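Local atomic coordinates of mandelate racemase/muconate lactonizing protein (Thermobispora bispora, PDB entry 3VC5), a protein that probably dehydrates D-glucarate to 5-dehydro-4-deoxy-D-glucarate with the help of magnesium, as a member of the mandelate racemase group of the enolase superfamily. Residues P88-D91 and R97-R100; R100-V105 and D128-A133; E180-P185 and A196-G201; Y203-I208 and H367-D372; H323-C328 and A355-I360. All coordinates share one frame; numbering follows the deposited sequence.

Interaction 1: residues P88-D91 and R97-R100; sequences PGLD and RIYR
Leu90 reaches from the loop into the angle between Arg97 and Ile98 on the helix, and its two methyls divide the work. CG stands anti to the carbonyl carbon (chi1 -63°), which turns the fork toward the helix. CD1 meets Ile98 CG1 at 3.9 Å, the two side chains passing one another and pointing opposite ways. CD2 lies over one face of the Arg97 guanidinium, 3.7 Å from NE and toward the rim of the group. Arg97 can offer that face because its chain is extended from CG to NE and crosses the leucine at a slant, leaving the charged end at the exposed margin. Ile98 sends CD1 past Leu90 to the backbone of the next residue, 3.6 Å from Asp91 O. A water bridges loop and helix: it accepts from Asp91 N at 3.0 Å and, weakly, from Arg97 NH1. With an alanine at Leu90, Ile98 CG1 would probably face a gap and the Arg97 guanidinium, without the methyl over its face, be held less firmly. The Asp91 carboxylate turns elsewhere, OD2 accepting from Tyr93 N and forming a salt bridge with Arg148 of the second subunit. The loop backbone is tied to Ile25 at Gly89 and Leu90. A branched apolar residue closing a loop onto the helix that follows it suits this place in the N-terminal alpha+beta capping domain of the enolase superfamily.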
# COMPACT_ATOMS: atom_id res chain seq x y z
N PRO A 88 -5.24 24.88 -8.20
CA PRO A 88 -4.71 25.95 -7.37
C PRO A 88 -5.44 26.07 -6.02
O PRO A 88 -6.68 25.96 -5.95
CB PRO A 88 -4.89 27.20 -8.25
CG PRO A 88 -4.70 26.60 -9.69
CD PRO A 88 -5.48 25.31 -9.59
N GLY A 89 -4.66 26.25 -4.96
CA GLY A 89 -5.23 26.45 -3.62
C GLY A 89 -5.11 25.18 -2.78
O GLY A 89 -5.23 25.23 -1.55
N LEU A 90 -4.90 24.05 -3.45
CA LEU A 90 -4.66 22.79 -2.75
C LEU A 90 -3.18 22.64 -2.41
O LEU A 90 -2.29 23.12 -3.14
CB LEU A 90 -5.16 21.57 -3.55
CG LEU A 90 -6.67 21.47 -3.84
CD1 LEU A 90 -7.02 20.22 -4.65
CD2 LEU A 90 -7.49 21.54 -2.54
N ASP A 91 -2.92 21.97 -1.30
CA ASP A 91 -1.58 21.75 -0.82
C ASP A 91 -0.94 20.51 -1.48
O ASP A 91 -1.63 19.53 -1.71
CB ASP A 91 -1.71 21.52 0.69
CG ASP A 91 -0.40 21.46 1.36
OD1 ASP A 91 0.01 22.48 1.94
OD2 ASP A 91 0.21 20.40 1.30
N ARG A 97 -6.89 14.69 -1.12
CA ARG A 97 -7.77 15.77 -1.54
C ARG A 97 -7.63 16.06 -3.05
O ARG A 97 -8.62 16.30 -3.74
CB ARG A 97 -7.46 17.01 -0.72
CG ARG A 97 -8.54 18.04 -0.74
CD ARG A 97 -8.35 19.09 0.40
NE ARG A 97 -9.39 20.11 0.32
CZ ARG A 97 -9.31 21.32 0.87
NH1 ARG A 97 -8.23 21.67 1.54
NH2 ARG A 97 -10.32 22.18 0.74
N ILE A 98 -6.40 16.07 -3.54
CA ILE A 98 -6.18 16.26 -4.97
C ILE A 98 -6.83 15.13 -5.78
O ILE A 98 -7.46 15.35 -6.82
CB ILE A 98 -4.65 16.38 -5.28
CG1 ILE A 98 -4.11 17.68 -4.69
CG2 ILE A 98 -4.36 16.26 -6.79
CD1 ILE A 98 -2.58 17.74 -4.63
N TYR A 99 -6.69 13.90 -5.29
CA TYR A 99 -7.38 12.77 -5.93
C TYR A 99 -8.91 12.97 -6.01
O TYR A 99 -9.51 12.77 -7.07
CB TYR A 99 -7.07 11.46 -5.21
CG TYR A 99 -7.51 10.24 -5.98
CD1 TYR A 99 -6.64 9.60 -6.83
CD2 TYR A 99 -8.79 9.70 -5.81
CE1 TYR A 99 -7.01 8.48 -7.55
CE2 TYR A 99 -9.18 8.57 -6.51
CZ TYR A 99 -8.28 7.96 -7.37
OH TYR A 99 -8.69 6.84 -8.07
N ARG A 100 -9.53 13.41 -4.91
CA ARG A 100 -10.99 13.66 -4.91
C ARG A 100 -11.36 14.79 -5.87
O ARG A 100 -12.37 14.70 -6.56
CB ARG A 100 -11.49 13.97 -3.49
CG ARG A 100 -11.48 12.77 -2.55
CD ARG A 100 -12.34 13.02 -1.30
NE ARG A 100 -12.01 14.30 -0.68
CZ ARG A 100 -11.10 14.47 0.27
NH1 ARG A 100 -10.40 13.44 0.74
NH2 ARG A 100 -10.88 15.68 0.75
O HOH W 1 -5.22 21.23 0.51

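Interaction 2: residues R100-V105 and D128-A133; sequences RRVADV and DRVFAA
Val102 and Val130 both place CG1 anti to the backbone N, at chi1 169° and 175°, and these two methyls are the ones that meet, 3.6 Å apart. With the side chains crossing at a slant, Val102 CG1 also comes within 3.8 Å of Val130 CB, so it settles against the branch point of its partner rather than on one methyl alone. Phe131 has a similar first torsion (175°), and the valine touches this residue in two places. CG1 faces the start of the side chain, 4.3 Å from Phe131 CB, and lies 3.9 Å from Phe131 N; CG2 approaches the edge of the ring, near its plane.

This is helix-helix packing between 95-106 and 123-146 in the N-terminal capping domain of the enolase superfamily. The backbones come close here, the CA atoms of Val102 and Phe131 standing 6.1 Å apart, and a compact, beta-branched valine suits that spacing. Val102 also packs on Val127 and Phe134, further apolar side chains of the partner helix, while Val130 has neighbours in His76 and Gln79 of helix 74-85, which brings a third helix to this buried spot. The ring of Phe131 meets Tyr99 of helix 95-106 edge-to-face, three residues before Val102 and so about one turn back. At the polar end of the helix segment 128-133, Asp128 holds two partners: OD1 is hydrogen-bonded to Tyr99 OH, and OD2 forms a salt bridge with Arg320.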
# COMPACT_ATOMS: atom_id res chain seq x y z
N ARG A 100 -9.53 13.41 -4.91
CA ARG A 100 -10.99 13.66 -4.91
C ARG A 100 -11.36 14.79 -5.87
O ARG A 100 -12.37 14.70 -6.56
CB ARG A 100 -11.49 13.97 -3.49
CG ARG A 100 -11.48 12.77 -2.55
CD ARG A 100 -12.34 13.02 -1.30
NE ARG A 100 -12.01 14.30 -0.68
CZ ARG A 100 -11.10 14.47 0.27
NH1 ARG A 100 -10.40 13.44 0.74
NH2 ARG A 100 -10.88 15.68 0.75
N ARG A 101 -10.51 15.82 -5.97
CA ARG A 101 -10.78 16.92 -6.91
C ARG A 101 -10.71 16.42 -8.36
O ARG A 101 -11.56 16.76 -9.20
CB ARG A 101 -9.76 18.06 -6.68
CG ARG A 101 -9.96 19.33 -7.52
CD ARG A 101 -11.23 20.14 -7.18
NE ARG A 101 -11.36 20.50 -5.76
CZ ARG A 101 -10.82 21.57 -5.16
NH1 ARG A 101 -10.05 22.43 -5.82
NH2 ARG A 101 -11.06 21.78 -3.86
N VAL A 102 -9.72 15.59 -8.67
CA VAL A 102 -9.61 15.01 -10.01
C VAL A 102 -10.87 14.16 -10.30
O VAL A 102 -11.45 14.23 -11.40
CB VAL A 102 -8.35 14.17 -10.16
CG1 VAL A 102 -8.39 13.35 -11.45
CG2 VAL A 102 -7.09 15.06 -10.14
N ALA A 103 -11.27 13.34 -9.32
CA ALA A 103 -12.49 12.52 -9.48
C ALA A 103 -13.72 13.38 -9.74
O ALA A 103 -14.55 13.04 -10.59
CB ALA A 103 -12.71 11.63 -8.27
N ASP A 104 -13.84 14.50 -9.04
CA ASP A 104 -14.94 15.44 -9.30
C ASP A 104 -14.90 15.99 -10.73
O ASP A 104 -15.94 16.14 -11.39
CB ASP A 104 -14.88 16.62 -8.31
CG ASP A 104 -15.24 16.23 -6.90
OD1 ASP A 104 -15.88 15.18 -6.67
OD2 ASP A 104 -14.91 17.05 -6.00
N VAL A 105 -13.71 16.32 -11.21
CA VAL A 105 -13.62 16.91 -12.53
C VAL A 105 -13.95 15.88 -13.61
O VAL A 105 -14.68 16.17 -14.54
CB VAL A 105 -12.22 17.54 -12.78
CG1 VAL A 105 -12.08 17.97 -14.24
CG2 VAL A 105 -11.99 18.72 -11.85
N ASP A 128 -7.45 7.61 -12.28
CA ASP A 128 -6.07 7.34 -11.92
C ASP A 128 -5.14 7.88 -13.00
O ASP A 128 -4.04 8.37 -12.70
CB ASP A 128 -5.85 5.83 -11.81
CG ASP A 128 -6.36 5.25 -10.49
OD1 ASP A 128 -6.70 6.05 -9.57
OD2 ASP A 128 -6.33 4.01 -10.31
N ARG A 129 -5.53 7.72 -14.27
CA ARG A 129 -4.72 8.26 -15.38
C ARG A 129 -4.57 9.78 -15.29
O ARG A 129 -3.47 10.35 -15.48
CB ARG A 129 -5.29 7.85 -16.76
CG ARG A 129 -5.09 6.38 -17.09
CD ARG A 129 -6.02 5.91 -18.22
NE ARG A 129 -6.26 6.96 -19.20
CZ ARG A 129 -5.86 6.93 -20.47
NH1 ARG A 129 -6.17 7.96 -21.27
NH2 ARG A 129 -5.18 5.89 -20.94
N VAL A 130 -5.66 10.47 -14.95
CA VAL A 130 -5.61 11.92 -14.86
C VAL A 130 -4.83 12.36 -13.61
O VAL A 130 -3.95 13.22 -13.67
CB VAL A 130 -7.01 12.54 -14.91
CG1 VAL A 130 -6.93 14.07 -14.69
CG2 VAL A 130 -7.65 12.20 -16.27
N PHE A 131 -5.08 11.68 -12.51
CA PHE A 131 -4.40 12.00 -11.27
C PHE A 131 -2.88 11.83 -11.33
O PHE A 131 -2.15 12.60 -10.75
CB PHE A 131 -4.97 11.11 -10.18
CG PHE A 131 -4.28 11.23 -8.83
CD1 PHE A 131 -4.44 12.38 -8.02
CD2 PHE A 131 -3.51 10.17 -8.35
CE1 PHE A 131 -3.84 12.46 -6.78
CE2 PHE A 131 -2.91 10.24 -7.08
CZ PHE A 131 -3.08 11.39 -6.29
N ALA A 132 -2.41 10.76 -11.98
CA ALA A 132 -1.02 10.42 -11.88
C ALA A 132 -0.10 11.53 -12.33
O ALA A 132 0.97 11.68 -11.74
CB ALA A 132 -0.71 9.14 -12.67
N ALA A 133 -0.45 12.29 -13.38
CA ALA A 133 0.46 13.39 -13.80
C ALA A 133 0.68 14.40 -12.65
O ALA A 133 1.80 14.91 -12.42
CB ALA A 133 -0.11 14.11 -15.02

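Interaction 3: residues E180-P185 and A196-G201; sequences EDRFGP and ARLLIG
Leu198 projects from the helix toward Arg182 and Phe183, joining the loop after the first barrel strand to the first helix of the (beta/alpha)7beta barrel. Its fork is set by CG lying anti to the backbone N (chi1 -172°), and the two methyls take different targets. CD1 rests by the loop backbone, 3.9 Å from Phe183 O. CD2 sits at the edge of the Phe183 ring, near its plane and 4.3 Å from CD1 of that phenylalanine, while also lying 4.1 Å from Arg182 NH1.

Arg182 and Phe183 are folded over one another: the arginine CG is centred over a face of the ring, and Phe183 CE1 lies over the middle of the guanidinium. Arginine suits this margin because its aliphatic part covers an aromatic while the charged end pairs with acids, NE with Asp372 and NH1 with Glu202. Leucine suits the helix side because its two methyls can meet the loop backbone and the ring edge at once, and the phenylalanine also meets Trp370 edge-to-face.

The loop itself is shaped by an Asx turn. Asp181 OD1 uses its anti lone pair to accept from Phe183 N at 2.9 Å, with an N-H...O angle of 143°.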
# COMPACT_ATOMS: atom_id res chain seq x y z
N GLU A 180 14.20 6.74 -43.79
CA GLU A 180 14.47 5.56 -42.98
C GLU A 180 15.27 5.93 -41.73
O GLU A 180 16.09 6.85 -41.75
CB GLU A 180 15.19 4.50 -43.80
CG GLU A 180 14.37 4.11 -45.01
CD GLU A 180 15.01 3.04 -45.86
OE1 GLU A 180 16.21 2.75 -45.65
OE2 GLU A 180 14.32 2.51 -46.74
N ASP A 181 15.03 5.22 -40.64
CA ASP A 181 15.71 5.55 -39.41
C ASP A 181 17.00 4.76 -39.26
O ASP A 181 17.30 3.88 -40.08
CB ASP A 181 14.77 5.32 -38.21
CG ASP A 181 14.29 3.89 -38.10
OD1 ASP A 181 15.12 2.97 -37.97
OD2 ASP A 181 13.05 3.68 -38.10
N ARG A 182 17.77 5.08 -38.22
CA ARG A 182 19.07 4.45 -38.04
C ARG A 182 19.01 3.01 -37.51
O ARG A 182 20.05 2.35 -37.43
CB ARG A 182 19.98 5.28 -37.13
CG ARG A 182 19.61 5.23 -35.63
CD ARG A 182 20.54 6.11 -34.79
NE ARG A 182 20.35 5.94 -33.35
CZ ARG A 182 20.88 4.95 -32.62
NH1 ARG A 182 21.64 4.00 -33.19
NH2 ARG A 182 20.65 4.90 -31.31
N PHE A 183 17.82 2.54 -37.14
CA PHE A 183 17.72 1.22 -36.49
C PHE A 183 17.68 0.06 -37.48
O PHE A 183 18.10 -1.07 -37.14
CB PHE A 183 16.50 1.18 -35.56
CG PHE A 183 16.55 2.25 -34.50
CD1 PHE A 183 17.46 2.16 -33.44
CD2 PHE A 183 15.75 3.37 -34.59
CE1 PHE A 183 17.54 3.16 -32.48
CE2 PHE A 183 15.79 4.35 -33.63
CZ PHE A 183 16.69 4.27 -32.58
N GLY A 184 17.19 0.32 -38.69
CA GLY A 184 17.03 -0.72 -39.71
C GLY A 184 15.70 -1.42 -39.54
O GLY A 184 15.04 -1.32 -38.48
N PRO A 185 15.28 -2.14 -40.58
CA PRO A 185 14.09 -3.00 -40.49
C PRO A 185 14.40 -4.21 -39.61
O PRO A 185 15.57 -4.58 -39.44
CB PRO A 185 13.89 -3.45 -41.94
CG PRO A 185 15.29 -3.47 -42.50
CD PRO A 185 15.98 -2.30 -41.87
N ALA A 196 18.62 -6.45 -31.39
CA ALA A 196 19.10 -6.75 -30.05
C ALA A 196 20.58 -6.36 -29.85
O ALA A 196 20.94 -5.75 -28.84
CB ALA A 196 18.90 -8.23 -29.73
N ARG A 197 21.44 -6.76 -30.79
CA ARG A 197 22.87 -6.43 -30.70
C ARG A 197 23.06 -4.92 -30.63
O ARG A 197 23.89 -4.42 -29.86
CB ARG A 197 23.65 -6.99 -31.89
CG ARG A 197 23.78 -8.49 -31.90
CD ARG A 197 24.84 -8.94 -32.89
NE ARG A 197 24.64 -10.35 -33.24
CZ ARG A 197 24.97 -11.36 -32.44
NH1 ARG A 197 25.52 -11.12 -31.26
NH2 ARG A 197 24.75 -12.61 -32.83
N LEU A 198 22.30 -4.21 -31.45
CA LEU A 198 22.37 -2.76 -31.50
C LEU A 198 21.96 -2.15 -30.13
O LEU A 198 22.74 -1.40 -29.53
CB LEU A 198 21.50 -2.24 -32.64
CG LEU A 198 21.52 -0.77 -33.06
CD1 LEU A 198 20.76 -0.55 -34.35
CD2 LEU A 198 20.96 0.11 -31.97
N LEU A 199 20.77 -2.49 -29.63
CA LEU A 199 20.29 -1.91 -28.38
C LEU A 199 21.15 -2.33 -27.19
O LEU A 199 21.43 -1.52 -26.30
CB LEU A 199 18.83 -2.30 -28.11
CG LEU A 199 17.73 -1.37 -28.64
CD1 LEU A 199 17.93 -1.00 -30.08
CD2 LEU A 199 16.33 -1.95 -28.40
N ILE A 200 21.52 -3.61 -27.12
CA ILE A 200 22.34 -4.09 -26.01
C ILE A 200 23.72 -3.45 -26.04
O ILE A 200 24.26 -3.07 -25.00
CB ILE A 200 22.39 -5.64 -25.96
CG1 ILE A 200 21.03 -6.19 -25.52
CG2 ILE A 200 23.49 -6.14 -25.00
CD1 ILE A 200 20.82 -7.67 -25.85
N GLY A 201 24.25 -3.25 -27.25
CA GLY A 201 25.56 -2.60 -27.38
C GLY A 201 25.52 -1.19 -26.82
O GLY A 201 26.46 -0.76 -26.15

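Interaction 4: residues Y203-I208 and H367-D372; sequences YGFRSI and HTPWQD. With PO4 (phosphate ion), chain B.
Pro369 packs against Tyr203 and Phe205 by apolar and CH-pi contact. Its CG lies over the Tyr203 face, 4.0 Å from the ring centroid and 18° off the normal, while CB meets Tyr203 CE2 at 3.6 Å. The same CG touches the edge of the Phe205 ring, 3.7 Å from CZ, so the rigid proline fills the corner between two rings. Both rings reach it because each CG stands anti to its carbonyl carbon (chi1 -68° in Tyr203).

The polar link runs through water: Tyr203 OH donates to one water at 2.7 Å, and that water, in the plane of the ring, donates to Pro369 O and Asp372 OD1. A leucine at Tyr203 has neither ring face nor hydroxyl, and would probably leave Pro369 CG without its CH-pi partner and the water without its phenolic donor.

A hydrogen bond to a bound ion is made by His367, whose NE2 donates to phosphate O2 at 2.7 Å (137°). The phosphate, probably from the crystallisation liquor, is also held by Lys211, predicted to be a proton acceptor, and by Asn42, His47 and Arg421.

Pro369 and Trp370 rest on Leu199 of helix 189-203, and Phe205 touches Tyr164 and Ala166 of barrel strand 161-169.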
# COMPACT_ATOMS: atom_id res chain seq x y z
N TYR A 203 23.01 0.30 -24.71
CA TYR A 203 22.44 0.53 -23.38
C TYR A 203 22.89 -0.50 -22.31
O TYR A 203 22.78 -0.23 -21.11
CB TYR A 203 20.90 0.54 -23.46
CG TYR A 203 20.34 1.73 -24.23
CD1 TYR A 203 19.99 2.91 -23.55
CD2 TYR A 203 20.23 1.72 -25.63
CE1 TYR A 203 19.51 4.03 -24.23
CE2 TYR A 203 19.76 2.86 -26.34
CZ TYR A 203 19.41 4.01 -25.62
OH TYR A 203 18.94 5.13 -26.28
N GLY A 204 23.33 -1.68 -22.76
CA GLY A 204 23.80 -2.72 -21.83
C GLY A 204 22.70 -3.57 -21.20
O GLY A 204 22.92 -4.24 -20.17
N PHE A 205 21.51 -3.56 -21.80
CA PHE A 205 20.36 -4.31 -21.27
C PHE A 205 20.74 -5.77 -21.01
O PHE A 205 21.41 -6.41 -21.82
CB PHE A 205 19.20 -4.29 -22.28
CG PHE A 205 18.66 -2.91 -22.55
CD1 PHE A 205 18.27 -2.07 -21.49
CD2 PHE A 205 18.58 -2.42 -23.86
CE1 PHE A 205 17.77 -0.78 -21.73
CE2 PHE A 205 18.05 -1.13 -24.12
CZ PHE A 205 17.64 -0.30 -23.05
N ARG A 206 20.29 -6.29 -19.87
CA ARG A 206 20.59 -7.67 -19.47
C ARG A 206 19.35 -8.58 -19.48
O ARG A 206 19.41 -9.73 -18.98
CB ARG A 206 21.27 -7.67 -18.08
CG ARG A 206 22.64 -6.93 -18.07
CD ARG A 206 23.23 -6.90 -16.69
NE ARG A 206 24.62 -6.44 -16.71
CZ ARG A 206 25.42 -6.45 -15.65
NH1 ARG A 206 24.95 -6.88 -14.48
NH2 ARG A 206 26.67 -6.02 -15.74
N SER A 207 18.25 -8.07 -20.03
CA SER A 207 16.98 -8.78 -20.20
C SER A 207 16.47 -8.32 -21.56
O SER A 207 16.76 -7.19 -22.00
CB SER A 207 15.94 -8.36 -19.13
OG SER A 207 16.13 -9.03 -17.91
N ILE A 208 15.70 -9.18 -22.23
CA ILE A 208 15.19 -8.91 -23.58
C ILE A 208 13.71 -9.22 -23.66
O ILE A 208 13.28 -10.27 -23.16
CB ILE A 208 15.92 -9.78 -24.62
CG1 ILE A 208 17.42 -9.41 -24.67
CG2 ILE A 208 15.30 -9.61 -25.98
CD1 ILE A 208 18.23 -10.42 -25.51
N HIS A 367 10.56 2.22 -23.50
CA HIS A 367 10.70 2.53 -24.93
C HIS A 367 11.89 3.46 -25.20
O HIS A 367 12.13 3.83 -26.33
CB HIS A 367 9.44 3.19 -25.47
CG HIS A 367 8.27 2.25 -25.61
ND1 HIS A 367 7.54 1.77 -24.53
CD2 HIS A 367 7.71 1.70 -26.71
CE1 HIS A 367 6.57 0.99 -24.98
NE2 HIS A 367 6.64 0.93 -26.30
N THR A 368 12.61 3.83 -24.15
CA THR A 368 13.63 4.88 -24.28
C THR A 368 14.50 4.81 -25.56
O THR A 368 14.62 5.81 -26.25
CB THR A 368 14.52 4.96 -23.01
OG1 THR A 368 13.72 5.40 -21.90
CG2 THR A 368 15.70 5.90 -23.23
N PRO A 369 15.06 3.64 -25.90
CA PRO A 369 15.99 3.66 -27.07
C PRO A 369 15.31 4.19 -28.35
O PRO A 369 15.95 4.83 -29.19
CB PRO A 369 16.35 2.18 -27.25
CG PRO A 369 16.20 1.60 -25.82
CD PRO A 369 14.97 2.29 -25.28
N TRP A 370 14.01 3.91 -28.51
CA TRP A 370 13.28 4.22 -29.73
C TRP A 370 13.09 5.71 -29.91
O TRP A 370 12.85 6.18 -31.03
CB TRP A 370 11.89 3.51 -29.70
CG TRP A 370 12.13 2.00 -29.69
CD1 TRP A 370 11.80 1.12 -28.70
CD2 TRP A 370 12.79 1.22 -30.71
NE1 TRP A 370 12.20 -0.16 -29.04
CE2 TRP A 370 12.83 -0.12 -30.26
CE3 TRP A 370 13.38 1.53 -31.95
CZ2 TRP A 370 13.39 -1.16 -31.03
CZ3 TRP A 370 13.95 0.50 -32.70
CH2 TRP A 370 13.96 -0.81 -32.24
N GLN A 371 13.15 6.44 -28.79
CA GLN A 371 13.00 7.89 -28.86
C GLN A 371 14.32 8.58 -29.23
O GLN A 371 14.36 9.78 -29.43
CB GLN A 371 12.41 8.44 -27.56
CG GLN A 371 10.88 8.66 -27.68
CD GLN A 371 10.19 7.44 -28.28
OE1 GLN A 371 9.99 6.42 -27.58
NE2 GLN A 371 9.83 7.51 -29.57
N ASP A 372 15.36 7.80 -29.35
CA ASP A 372 16.66 8.26 -29.85
C ASP A 372 17.13 9.62 -29.32
O ASP A 372 17.58 10.45 -30.07
CB ASP A 372 16.65 8.23 -31.36
CG ASP A 372 18.03 7.98 -31.96
OD1 ASP A 372 18.92 7.46 -31.31
OD2 ASP A 372 18.19 8.36 -33.09
P PO4 B . 3.11 -0.43 -27.41
O1 PO4 B . 2.96 -0.93 -28.80
O2 PO4 B . 4.26 0.55 -27.47
O3 PO4 B . 1.90 0.26 -26.95
O4 PO4 B . 3.40 -1.56 -26.56
O HOH W 2 18.55 5.38 -28.94

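Interaction 5: residues H323-C328 and A355-I360; sequences HIATLC and AATPAI
A type I beta turn from Thr357 to Ile360, following helix 344-355 of the (beta/alpha)7beta barrel, packs on Ala325 of the preceding barrel helix, 318-330. The backbones come close, with the CA atoms of Ala325 and Ala359 6.2 Å apart, and only small side chains meet there. Ala325 CB points into the turn and touches Thr357 CG2 at 3.4 Å, closer than two methyls normally pack. That methyl is brought forward because CG2 stands anti to the backbone N of Thr357 (OG1 at chi1 -58°), while OG1 turns back to bond Leu353 O in the last turn of helix 344-355. Threonine thus serves both needs, a methyl for the alanine and a hydroxyl for the helix end. Pro358 takes the second position of the turn, where its ring already fixes phi near the value required.

Arg159 binds two carbonyls of the turn, NH1 bonding Thr357 O and NH2 bonding Pro358 O. Ala325 and Ile360 both touch Leu335 of strand 334-337, so the contact packs against that barrel strand. Elsewhere on the helix, His323 stacks on His323 of the second subunit and Thr326 OG1 bonds ND1 of that neighbouring histidine, so this helix belongs to the dimer interface.

The methyl of Ala359 faces the helix backbone, CB lying 4.1 Å from Ala325 O.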
# COMPACT_ATOMS: atom_id res chain seq x y z
N HIS A 323 1.45 0.68 -3.25
CA HIS A 323 0.42 -0.09 -2.49
C HIS A 323 0.05 -1.35 -3.24
O HIS A 323 -0.09 -2.43 -2.64
CB HIS A 323 -0.82 0.75 -2.25
CG HIS A 323 -0.66 1.78 -1.18
ND1 HIS A 323 -1.64 2.01 -0.23
CD2 HIS A 323 0.35 2.63 -0.89
CE1 HIS A 323 -1.24 2.97 0.59
NE2 HIS A 323 -0.02 3.36 0.22
N ILE A 324 -0.17 -1.22 -4.54
CA ILE A 324 -0.47 -2.41 -5.38
C ILE A 324 0.66 -3.42 -5.39
O ILE A 324 0.42 -4.64 -5.40
CB ILE A 324 -0.96 -2.01 -6.78
CG1 ILE A 324 -2.23 -1.15 -6.67
CG2 ILE A 324 -1.15 -3.25 -7.68
CD1 ILE A 324 -3.41 -1.83 -5.98
N ALA A 325 1.91 -2.95 -5.40
CA ALA A 325 3.03 -3.87 -5.33
C ALA A 325 2.94 -4.70 -4.03
O ALA A 325 3.18 -5.93 -4.05
CB ALA A 325 4.39 -3.12 -5.40
N THR A 326 2.63 -4.07 -2.91
CA THR A 326 2.50 -4.81 -1.63
C THR A 326 1.39 -5.86 -1.75
O THR A 326 1.53 -7.02 -1.28
CB THR A 326 2.16 -3.82 -0.46
OG1 THR A 326 3.30 -2.99 -0.24
CG2 THR A 326 1.80 -4.59 0.86
N LEU A 327 0.30 -5.47 -2.41
CA LEU A 327 -0.86 -6.35 -2.52
C LEU A 327 -0.44 -7.57 -3.35
O LEU A 327 -0.63 -8.72 -2.94
CB LEU A 327 -2.02 -5.62 -3.19
CG LEU A 327 -3.33 -6.37 -3.42
CD1 LEU A 327 -4.44 -5.34 -3.61
CD2 LEU A 327 -3.22 -7.35 -4.63
N CYS A 328 0.21 -7.32 -4.48
CA CYS A 328 0.65 -8.42 -5.33
C CYS A 328 1.60 -9.37 -4.60
O CYS A 328 1.40 -10.59 -4.62
CB CYS A 328 1.29 -7.91 -6.63
SG CYS A 328 0.06 -7.23 -7.78
N ALA A 355 13.09 1.70 -7.81
CA ALA A 355 14.22 1.64 -6.87
C ALA A 355 13.77 1.47 -5.42
O ALA A 355 14.48 0.86 -4.61
CB ALA A 355 15.11 2.92 -7.01
N ALA A 356 12.61 2.04 -5.10
CA ALA A 356 12.15 2.13 -3.71
C ALA A 356 11.06 1.11 -3.41
O ALA A 356 10.45 1.19 -2.34
CB ALA A 356 11.61 3.56 -3.39
N THR A 357 10.82 0.16 -4.31
CA THR A 357 9.72 -0.78 -4.08
C THR A 357 10.33 -2.17 -4.06
O THR A 357 10.72 -2.71 -5.11
CB THR A 357 8.59 -0.64 -5.18
OG1 THR A 357 8.11 0.71 -5.16
CG2 THR A 357 7.41 -1.63 -4.91
N PRO A 358 10.41 -2.77 -2.86
CA PRO A 358 11.09 -4.06 -2.79
C PRO A 358 10.56 -5.10 -3.79
O PRO A 358 11.35 -5.85 -4.33
CB PRO A 358 10.83 -4.51 -1.34
CG PRO A 358 10.67 -3.21 -0.57
CD PRO A 358 10.08 -2.21 -1.54
N ALA A 359 9.25 -5.16 -4.03
CA ALA A 359 8.70 -6.22 -4.87
C ALA A 359 8.89 -6.05 -6.39
O ALA A 359 8.62 -6.99 -7.15
CB ALA A 359 7.21 -6.46 -4.54
N ILE A 360 9.34 -4.88 -6.84
CA ILE A 360 9.57 -4.73 -8.27
C ILE A 360 10.96 -5.30 -8.51
O ILE A 360 11.97 -4.61 -8.37
CB ILE A 360 9.42 -3.28 -8.79
CG1 ILE A 360 7.98 -2.78 -8.53
CG2 ILE A 360 9.80 -3.24 -10.29
CD1 ILE A 360 7.74 -1.31 -8.88

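How the interactions relate
Interactions 1 and 2 lie in the N-terminal capping domain, and interactions 3, 4 and 5 in the barrel. The first two share helix 95-106 and Arg100, with centres 10 Å apart, and continue into one core where Ile98 and Tyr99 pack on Phe131. Interactions 3 and 4, also 10 Å apart, are joined by the Arg182-Asp372 salt bridge and by Phe183 against Trp370; about 44 Å separates the centres of interactions 1 and 3, on opposite sides of the chain's centre. Interactions 1, 2, 3 and 4 open in that order along the chain, and interaction 5 falls between the two segments of interaction 4. Since interactions 1 and 5 both reach the second subunit, the capping domain and the barrel each contribute to the dimer.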